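Local atomic coordinates of Cow rumen GH26 endo-mannanase (Metagenome, PDB entry 6UEH), a protein that probably hydrolyses internal beta-1,4-mannosidic linkages of mannans such as galactomannan, as a family GH26 endo-mannanase with an accessory domain and a bound calcium ion. Residues 22-25 with 26-30; 209-212 with 213-216; 249-252 with 253-256. All blocks are in the same frame, centred on the assembly; numbering follows the deposited sequence.

Contact 1: 22-25 with 26-30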
ATOM      1  N   GLU A  22      13.825 -37.068 -17.369  1.00 21.67           N
ATOM      2  CA  GLU A  22      13.766 -38.231 -16.488  1.00 21.69           C
ATOM      3  C   GLU A  22      13.875 -37.814 -15.025  1.00 18.48           C
ATOM      4  O   GLU A  22      14.576 -36.854 -14.700  1.00 16.49           O
ATOM      5  CB  GLU A  22      14.867 -39.233 -16.840  1.00 26.10           C
ATOM      6  CG  GLU A  22      14.621 -39.972 -18.147  1.00 31.54           C
ATOM      7  CD  GLU A  22      13.251 -40.627 -18.191  1.00 34.61           C
ATOM      8  OE1 GLU A  22      12.342 -40.060 -18.836  1.00 36.58           O
ATOM      9  OE2 GLU A  22      13.080 -41.705 -17.585  1.00 35.94           O
ATOM     10  N   PRO A  23      13.172 -38.534 -14.136  1.00 17.77           N
ATOM     11  CA  PRO A  23      13.171 -38.206 -12.705  1.00 16.56           C
ATOM     12  C   PRO A  23      14.562 -38.274 -12.081  1.00 16.72           C
ATOM     13  O   PRO A  23      15.350 -39.158 -12.420  1.00 18.97           O
ATOM     14  CB  PRO A  23      12.256 -39.280 -12.096  1.00 14.80           C
ATOM     15  CG  PRO A  23      11.414 -39.753 -13.230  1.00 17.83           C
ATOM     16  CD  PRO A  23      12.300 -39.683 -14.437  1.00 18.94           C
ATOM     17  N   TRP A  24      14.848 -37.338 -11.182  1.00 15.02           N
ATOM     18  CA  TRP A  24      16.082 -37.351 -10.405  1.00 15.62           C
ATOM     19  C   TRP A  24      15.846 -38.061  -9.078  1.00 16.80           C
ATOM     20  O   TRP A  24      14.731 -38.052  -8.562  1.00 17.37           O
ATOM     21  CB  TRP A  24      16.580 -35.927 -10.144  1.00 14.63           C
ATOM     22  CG  TRP A  24      16.933 -35.154 -11.375  1.00 15.38           C
ATOM     23  CD1 TRP A  24      16.069 -34.634 -12.296  1.00 15.35           C
ATOM     24  CD2 TRP A  24      18.248 -34.793 -11.809  1.00 15.40           C
ATOM     25  NE1 TRP A  24      16.768 -33.981 -13.284  1.00 15.56           N
ATOM     26  CE2 TRP A  24      18.108 -34.064 -13.007  1.00 16.51           C
ATOM     27  CE3 TRP A  24      19.532 -35.020 -11.304  1.00 15.55           C
ATOM     28  CZ2 TRP A  24      19.204 -33.560 -13.707  1.00 18.94           C
ATOM     29  CZ3 TRP A  24      20.619 -34.517 -11.999  1.00 17.39           C
ATOM     30  CH2 TRP A  24      20.448 -33.798 -13.188  1.00 18.82           C
ATOM     31  N   THR A  25      16.888 -38.670  -8.522  1.00 16.05           N
ATOM     32  CA  THR A  25      16.771 -39.290  -7.206  1.00 16.59           C
ATOM     33  C   THR A  25      17.767 -38.687  -6.216  1.00 16.65           C
ATOM     34  O   THR A  25      17.709 -38.968  -5.022  1.00 18.26           O
ATOM     35  CB  THR A  25      16.969 -40.809  -7.279  1.00 17.41           C
ATOM     36  OG1 THR A  25      18.245 -41.104  -7.859  1.00 18.05           O
ATOM     37  CG2 THR A  25      15.868 -41.438  -8.126  1.00 16.24           C
ATOM     38  N   SER A  26      18.677 -37.861  -6.722  1.00 15.89           N
ATOM     39  CA  SER A  26      19.549 -37.053  -5.873  1.00 17.13           C
ATOM     40  C   SER A  26      20.092 -35.875  -6.674  1.00 18.24           C
ATOM     41  O   SER A  26      20.078 -35.897  -7.906  1.00 17.36           O
ATOM     42  CB  SER A  26      20.701 -37.888  -5.304  1.00 19.00           C
ATOM     43  OG  SER A  26      21.596 -38.293  -6.321  1.00 20.79           O
ATOM     44  N   VAL A  27      20.547 -34.838  -5.976  1.00 18.45           N
ATOM     45  CA  VAL A  27      21.214 -33.728  -6.642  1.00 18.64           C
ATOM     46  C   VAL A  27      22.649 -34.168  -6.880  1.00 20.44           C
ATOM     47  O   VAL A  27      23.563 -33.814  -6.129  1.00 21.29           O
ATOM     48  CB  VAL A  27      21.158 -32.428  -5.820  1.00 18.33           C
ATOM     49  CG1 VAL A  27      21.678 -31.252  -6.642  1.00 18.07           C
ATOM     50  CG2 VAL A  27      19.732 -32.161  -5.366  1.00 16.83           C
ATOM     51  N   TYR A  28      22.818 -34.964  -7.932  1.00 20.83           N
ATOM     52  CA  TYR A  28      24.049 -35.697  -8.199  1.00 24.51           C
ATOM     53  C   TYR A  28      24.456 -36.540  -6.989  1.00 26.98           C
ATOM     54  O   TYR A  28      23.859 -37.588  -6.742  1.00 28.85           O
ATOM     55  CB  TYR A  28      25.155 -34.735  -8.634  1.00 26.76           C
ATOM     56  CG  TYR A  28      24.837 -34.108  -9.974  1.00 28.03           C
ATOM     57  CD1 TYR A  28      25.080 -34.791 -11.157  1.00 30.12           C
ATOM     58  CD2 TYR A  28      24.253 -32.849 -10.055  1.00 27.86           C
ATOM     59  CE1 TYR A  28      24.772 -34.232 -12.384  1.00 31.88           C
ATOM     60  CE2 TYR A  28      23.943 -32.281 -11.276  1.00 28.92           C
ATOM     61  CZ  TYR A  28      24.205 -32.977 -12.438  1.00 31.44           C
ATOM     62  OH  TYR A  28      23.899 -32.417 -13.657  1.00 33.43           O
ATOM     63  N   ASP A  29      25.452 -36.098  -6.229  1.00 27.56           N
ATOM     64  CA  ASP A  29      25.947 -36.914  -5.122  1.00 29.05           C
ATOM     65  C   ASP A  29      25.280 -36.600  -3.783  1.00 27.79           C
ATOM     66  O   ASP A  29      25.557 -37.257  -2.779  1.00 31.22           O
ATOM     67  CB  ASP A  29      27.463 -36.757  -4.986  1.00 31.87           C
ATOM     68  CG  ASP A  29      28.229 -37.670  -5.924  1.00 34.77           C
ATOM     69  OD1 ASP A  29      27.678 -38.721  -6.317  1.00 33.74           O
ATOM     70  OD2 ASP A  29      29.384 -37.338  -6.266  1.00 37.97           O
ATOM     71  N   THR A  30      24.401 -35.607  -3.763  1.00 23.62           N
ATOM     72  CA  THR A  30      23.771 -35.201  -2.511  1.00 22.20           C
ATOM     73  C   THR A  30      22.279 -35.511  -2.492  1.00 20.41           C
ATOM     74  O   THR A  30      21.498 -34.937  -3.251  1.00 19.98           O
ATOM     75  CB  THR A  30      23.984 -33.701  -2.239  1.00 22.54           C
ATOM     76  OG1 THR A  30      25.389 -33.436  -2.129  1.00 25.51           O
ATOM     77  CG2 THR A  30      23.299 -33.294  -0.945  1.00 22.22           C
TER
HETATM   78  O   HOH W   1      20.603 -41.084  -6.632  1.00 27.24           O
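Trp24 and Tyr28 meet in a T-shaped aromatic pair on the surface of the accessory domain, a beta-sandwich of the CBM6 family, in the loop between strands 10-13 and 42-44. The contact is local, four residues apart along one continuous stretch. The six-membered part of the indole presents its edge to the phenol ring, with centroids 5.4 Å apart and planes at 74°. CZ3 and CH2 do the touching: CZ3 sits over one face of Tyr28, displaced toward its rim. Tyr28 leaves the backbone heading away from Trp24, and it is the turn of its side chain, with CG anti to the carbonyl carbon (chi1 -66°), that brings the ring back to the indole. Tyr43 of strand 42-44 adds another edge-to-face partner to Trp24 and also touches Tyr28, which ties the pair to the sandwich. Past Ser26 the chain folds into a type II' beta turn from Val27 to Thr30, closed by Thr30 N to Val27 O and by Val27 N to Thr30 O. The indole side chain lies about 9 Å from the bound calcium ion, whose site is formed by residues that include Glu13 and Asp126. On the other side of the backbone, one water joins the hydroxyls of Thr25 and Ser26, lying 2.7 Å from Thr25 OG1 and donating to Ser26 OG at 3.0 Å.

Contact 2: 209-212 with 213-216; sequences NYNP and LYGW
Asn211 folds its amide back over its own turn, and its OD1 takes two backbone hydrogens at once, in the loop between strand 202-206 and helix 220-230 of the GH26 TIM barrel. This is an Asx turn in which one carbonyl also serves a second donor: Leu213 N binds Asn211 OD1 at 2.8 Å with a bent angle of 144°, whereas Tyr214 N reaches Asn211 OD1, also at 2.8 Å, almost straight at 171°. Both donors stand somewhat off the plane of the amide. A first torsion that puts CG between the backbone N and the carbonyl carbon (chi1 69°) turns the amide toward the following residues. Its ND2 has a partner as well, giving a hydrogen to Met208 O, while it lies over one face of the Tyr214 ring, so both ends of the amide are held. Farther down, the loop is closed by the main chain: Trp216 N donates to Asn209 O at 2.9 Å. That same oxygen takes a weak bond from Asn211 N and a CA-H...O contact from Gly215, whose CA makes a second such contact with Asn211 O. The Asn209 side chain runs beside the Trp216 indole, its ND2 committed to Asp218 OD2. At the root of that side chain, Asn209 CB makes a CH-pi contact, 4.0 Å from the centroid of the five-membered ring of Trp216 and over its face.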
ATOM      1  N   ASN A 209       0.096  24.272   4.738  1.00 18.64           N
ATOM      2  CA  ASN A 209       0.164  25.732   4.762  1.00 19.37           C
ATOM      3  C   ASN A 209      -0.019  26.341   6.150  1.00 19.42           C
ATOM      4  O   ASN A 209       0.100  27.553   6.322  1.00 17.31           O
ATOM      5  CB  ASN A 209      -0.861  26.318   3.791  1.00 19.77           C
ATOM      6  CG  ASN A 209      -0.463  26.111   2.345  1.00 21.13           C
ATOM      7  OD1 ASN A 209       0.709  26.243   1.992  1.00 20.43           O
ATOM      8  ND2 ASN A 209      -1.433  25.767   1.502  1.00 21.48           N
ATOM      9  N   TYR A 210      -0.299  25.500   7.138  1.00 16.06           N
ATOM     10  CA  TYR A 210      -0.316  25.946   8.525  1.00 16.07           C
ATOM     11  C   TYR A 210       1.061  25.727   9.143  1.00 17.00           C
ATOM     12  O   TYR A 210       1.202  24.965  10.098  1.00 16.59           O
ATOM     13  CB  TYR A 210      -1.378  25.199   9.333  1.00 16.64           C
ATOM     14  CG  TYR A 210      -2.799  25.335   8.821  1.00 17.27           C
ATOM     15  CD1 TYR A 210      -3.615  26.381   9.238  1.00 17.94           C
ATOM     16  CD2 TYR A 210      -3.331  24.401   7.941  1.00 16.69           C
ATOM     17  CE1 TYR A 210      -4.922  26.499   8.780  1.00 17.55           C
ATOM     18  CE2 TYR A 210      -4.632  24.508   7.479  1.00 16.65           C
ATOM     19  CZ  TYR A 210      -5.423  25.558   7.900  1.00 17.70           C
ATOM     20  OH  TYR A 210      -6.716  25.660   7.440  1.00 18.05           O
ATOM     21  N   ASN A 211       2.074  26.391   8.591  1.00 18.20           N
ATOM     22  CA  ASN A 211       3.463  26.169   8.999  1.00 18.70           C
ATOM     23  C   ASN A 211       4.126  27.452   9.521  1.00 18.71           C
ATOM     24  O   ASN A 211       3.623  28.549   9.288  1.00 18.62           O
ATOM     25  CB  ASN A 211       4.262  25.598   7.823  1.00 17.89           C
ATOM     26  CG  ASN A 211       4.451  26.602   6.707  1.00 18.16           C
ATOM     27  OD1 ASN A 211       5.339  27.455   6.771  1.00 17.88           O
ATOM     28  ND2 ASN A 211       3.623  26.504   5.672  1.00 17.63           N
ATOM     29  N   PRO A 212       5.256  27.317  10.239  1.00 18.90           N
ATOM     30  CA  PRO A 212       5.906  28.499  10.825  1.00 19.33           C
ATOM     31  C   PRO A 212       6.766  29.324   9.865  1.00 21.03           C
ATOM     32  O   PRO A 212       7.339  30.325  10.298  1.00 22.84           O
ATOM     33  CB  PRO A 212       6.793  27.898  11.927  1.00 18.94           C
ATOM     34  CG  PRO A 212       6.282  26.507  12.141  1.00 19.42           C
ATOM     35  CD  PRO A 212       5.803  26.071  10.799  1.00 19.18           C
ATOM     36  N   LEU A 213       6.854  28.925   8.599  1.00 20.95           N
ATOM     37  CA  LEU A 213       7.770  29.567   7.658  1.00 21.35           C
ATOM     38  C   LEU A 213       7.078  30.560   6.728  1.00 21.59           C
ATOM     39  O   LEU A 213       7.514  31.702   6.588  1.00 21.68           O
ATOM     40  CB  LEU A 213       8.493  28.505   6.827  1.00 21.58           C
ATOM     41  CG  LEU A 213       9.355  27.528   7.628  1.00 20.68           C
ATOM     42  CD1 LEU A 213       9.949  26.461   6.725  1.00 20.84           C
ATOM     43  CD2 LEU A 213      10.454  28.273   8.373  1.00 20.50           C
ATOM     44  N   TYR A 214       6.007  30.111   6.085  1.00 21.26           N
ATOM     45  CA  TYR A 214       5.251  30.942   5.158  1.00 21.37           C
ATOM     46  C   TYR A 214       3.759  30.722   5.380  1.00 22.09           C
ATOM     47  O   TYR A 214       2.949  30.881   4.467  1.00 22.82           O
ATOM     48  CB  TYR A 214       5.634  30.621   3.710  1.00 21.91           C
ATOM     49  CG  TYR A 214       5.554  29.147   3.368  1.00 21.03           C
ATOM     50  CD1 TYR A 214       6.636  28.303   3.590  1.00 20.80           C
ATOM     51  CD2 TYR A 214       4.398  28.598   2.828  1.00 21.25           C
ATOM     52  CE1 TYR A 214       6.569  26.956   3.285  1.00 21.29           C
ATOM     53  CE2 TYR A 214       4.322  27.248   2.517  1.00 20.90           C
ATOM     54  CZ  TYR A 214       5.410  26.433   2.747  1.00 21.72           C
ATOM     55  OH  TYR A 214       5.342  25.090   2.443  1.00 23.26           O
ATOM     56  N   GLY A 215       3.412  30.360   6.611  1.00 21.91           N
ATOM     57  CA  GLY A 215       2.065  29.945   6.946  1.00 22.17           C
ATOM     58  C   GLY A 215       0.973  30.951   6.653  1.00 23.06           C
ATOM     59  O   GLY A 215       1.152  32.158   6.818  1.00 23.69           O
ATOM     60  N   TRP A 216      -0.167  30.439   6.199  1.00 22.52           N
ATOM     61  CA  TRP A 216      -1.357  31.252   6.001  1.00 23.52           C
ATOM     62  C   TRP A 216      -2.586  30.393   6.264  1.00 23.00           C
ATOM     63  O   TRP A 216      -2.471  29.297   6.818  1.00 22.06           O
ATOM     64  CB  TRP A 216      -1.386  31.865   4.594  1.00 25.46           C
ATOM     65  CG  TRP A 216      -1.199  30.899   3.450  1.00 24.94           C
ATOM     66  CD1 TRP A 216      -0.078  30.170   3.162  1.00 23.70           C
ATOM     67  CD2 TRP A 216      -2.148  30.595   2.417  1.00 24.71           C
ATOM     68  NE1 TRP A 216      -0.280  29.418   2.029  1.00 23.28           N
ATOM     69  CE2 TRP A 216      -1.541  29.660   1.552  1.00 24.01           C
ATOM     70  CE3 TRP A 216      -3.455  31.013   2.147  1.00 25.18           C
ATOM     71  CZ2 TRP A 216      -2.195  29.140   0.436  1.00 24.61           C
ATOM     72  CZ3 TRP A 216      -4.104  30.495   1.036  1.00 25.63           C
ATOM     73  CH2 TRP A 216      -3.473  29.569   0.196  1.00 25.63           C
TER

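Contact 3: 249-252 with 253-256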
ATOM      1  N   SER A 249      21.414  29.261   8.497  1.00 34.36           N
ATOM      2  CA  SER A 249      21.210  30.688   8.718  1.00 36.59           C
ATOM      3  C   SER A 249      19.826  30.974   9.292  1.00 35.63           C
ATOM      4  O   SER A 249      19.546  32.090   9.729  1.00 35.48           O
ATOM      5  CB  SER A 249      21.404  31.469   7.417  1.00 37.92           C
ATOM      6  OG  SER A 249      20.357  31.200   6.504  1.00 36.95           O
ATOM      7  N   TYR A 250      18.964  29.963   9.285  1.00 29.76           N
ATOM      8  CA  TYR A 250      17.614  30.118   9.812  1.00 28.47           C
ATOM      9  C   TYR A 250      17.616  30.316  11.325  1.00 31.52           C
ATOM     10  O   TYR A 250      18.386  29.686  12.047  1.00 32.35           O
ATOM     11  CB  TYR A 250      16.753  28.904   9.449  1.00 26.80           C
ATOM     12  CG  TYR A 250      15.402  28.890  10.131  1.00 28.29           C
ATOM     13  CD1 TYR A 250      14.352  29.662   9.648  1.00 28.84           C
ATOM     14  CD2 TYR A 250      15.176  28.106  11.257  1.00 25.24           C
ATOM     15  CE1 TYR A 250      13.114  29.655  10.269  1.00 28.38           C
ATOM     16  CE2 TYR A 250      13.944  28.094  11.885  1.00 24.38           C
ATOM     17  CZ  TYR A 250      12.916  28.869  11.386  1.00 29.02           C
ATOM     18  OH  TYR A 250      11.687  28.858  12.009  1.00 23.23           O
ATOM     19  N   GLU A 251      16.750  31.211  11.791  1.00 31.65           N
ATOM     20  CA  GLU A 251      16.480  31.361  13.215  1.00 34.03           C
ATOM     21  C   GLU A 251      14.973  31.293  13.435  1.00 33.03           C
ATOM     22  O   GLU A 251      14.197  31.627  12.542  1.00 31.91           O
ATOM     23  CB  GLU A 251      17.054  32.676  13.752  1.00 38.71           C
ATOM     24  CG  GLU A 251      18.459  32.971  13.263  1.00 42.90           C
ATOM     25  CD  GLU A 251      19.073  34.185  13.926  1.00 48.97           C
ATOM     26  OE1 GLU A 251      18.312  35.038  14.434  1.00 50.71           O
ATOM     27  OE2 GLU A 251      20.318  34.290  13.928  1.00 51.87           O
ATOM     28  N   LEU A 252      14.562  30.838  14.614  1.00 32.76           N
ATOM     29  CA  LEU A 252      13.142  30.688  14.917  1.00 31.77           C
ATOM     30  C   LEU A 252      12.402  32.014  14.769  1.00 31.59           C
ATOM     31  O   LEU A 252      12.838  33.038  15.287  1.00 31.81           O
ATOM     32  CB  LEU A 252      12.951  30.138  16.330  1.00 33.08           C
ATOM     33  CG  LEU A 252      13.525  28.751  16.617  1.00 32.65           C
ATOM     34  CD1 LEU A 252      13.288  28.389  18.073  1.00 33.92           C
ATOM     35  CD2 LEU A 252      12.911  27.711  15.692  1.00 30.91           C
ATOM     36  N   GLY A 253      11.288  31.989  14.047  1.00 31.16           N
ATOM     37  CA  GLY A 253      10.501  33.188  13.833  1.00 32.36           C
ATOM     38  C   GLY A 253      10.784  33.860  12.503  1.00 32.60           C
ATOM     39  O   GLY A 253      10.086  34.798  12.117  1.00 33.60           O
ATOM     40  N   ASP A 254      11.811  33.385  11.802  1.00 31.23           N
ATOM     41  CA  ASP A 254      12.163  33.941  10.498  1.00 31.42           C
ATOM     42  C   ASP A 254      11.074  33.680   9.467  1.00 31.11           C
ATOM     43  O   ASP A 254      10.534  32.576   9.388  1.00 28.68           O
ATOM     44  CB  ASP A 254      13.484  33.359   9.984  1.00 30.69           C
ATOM     45  CG  ASP A 254      14.699  33.988  10.631  1.00 32.86           C
ATOM     46  OD1 ASP A 254      14.565  35.070  11.240  1.00 34.24           O
ATOM     47  OD2 ASP A 254      15.795  33.401  10.514  1.00 32.98           O
ATOM     48  N   LYS A 255      10.756  34.701   8.681  1.00 33.81           N
ATOM     49  CA  LYS A 255       9.896  34.530   7.522  1.00 35.14           C
ATOM     50  C   LYS A 255      10.721  33.970   6.376  1.00 34.17           C
ATOM     51  O   LYS A 255      11.686  34.593   5.936  1.00 35.65           O
ATOM     52  CB  LYS A 255       9.252  35.856   7.113  1.00 40.78           C
ATOM     53  CG  LYS A 255       7.888  36.134   7.729  1.00 43.78           C
ATOM     54  CD  LYS A 255       7.190  34.862   8.186  1.00 44.39           C
ATOM     55  CE  LYS A 255       5.782  35.158   8.678  1.00 46.46           C
ATOM     56  NZ  LYS A 255       5.643  36.556   9.175  1.00 50.23           N
ATOM     57  N   VAL A 256      10.352  32.784   5.905  1.00 32.04           N
ATOM     58  CA  VAL A 256      11.049  32.163   4.787  1.00 30.81           C
ATOM     59  C   VAL A 256      10.074  31.900   3.646  1.00 30.96           C
ATOM     60  O   VAL A 256       9.104  31.162   3.817  1.00 29.80           O
ATOM     61  CB  VAL A 256      11.724  30.837   5.199  1.00 28.53           C
ATOM     62  CG1 VAL A 256      12.651  30.352   4.096  1.00 29.43           C
ATOM     63  CG2 VAL A 256      12.490  31.005   6.501  1.00 28.09           C
TER
HETATM   64  O   HOH W   2       9.972  30.793  11.396  1.00 22.13           O
HETATM   65  O   HOH W   3      16.827  36.477  12.252  1.00 38.83           O
HETATM   66  O   HOH W   4      13.678  35.395  13.821  1.00 29.24           O
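Glu251 N gives its hydrogen to Asp254 OD2 at 2.7 Å, and Asp254 N returns one to Glu251 O at 3.1 Å, so the side chain and the backbone of Asp254 both clasp the same residue. The first donor meets the carboxylate from above its plane, 48° out of it. Asp254 CG, anti to the carbonyl carbon (chi1 -78°), is swung over the turn to reach it. The other oxygen, Asp254 OD1, takes hydrogens from two waters: one also donates to Glu251 OE1, and the other to Leu252 O, 2.9 Å away. Water thus bridges two carboxylates whose like charges probably would not favour direct contact. A third water accepts from Tyr250 OH at 2.7 Å, lying in the plane of the ring, and donates to Asp254 O; its link to Gly253 N is weak. Next to these bonds the Tyr250 ring and the Asp254 side chain run antiparallel alongside one another, with Tyr250 CE1 3.7 Å from Asp254 CB. Val256 CG2 packs at the ring edge, 3.9 Å from Tyr250 CD1. Leu213 touches both Tyr250 and Val256, while Lys280 binds Tyr250 O and Leu252 leans on helix 280-301. At the centre of the arrangement is a type II beta turn from Glu251 to Asp254, with Gly253 at its third position, where positive phi is normal, in a surface loop of the GH26 barrel.

How the contacts relate
Contact 1 belongs to the CBM6 domain and contacts 2 and 3 to the GH26 barrel; the centres of contacts 1 and 2 are about 69 Å apart, on opposite sides of the chain's centre. Contacts 1 and 3 lie at the surface, whereas contact 2 is partly buried. An aromatic pair carries contact 1, a buried asparagine amide organises contact 2, and an aspartate carboxylate with several waters organises contact 3, in keeping with its exposure. Contacts 2 and 3 are neighbours, their loops probably joined by a hydrogen bond between Leu213 O and Val256 N, 3.1 Å apart, and both lean on helix 280-301.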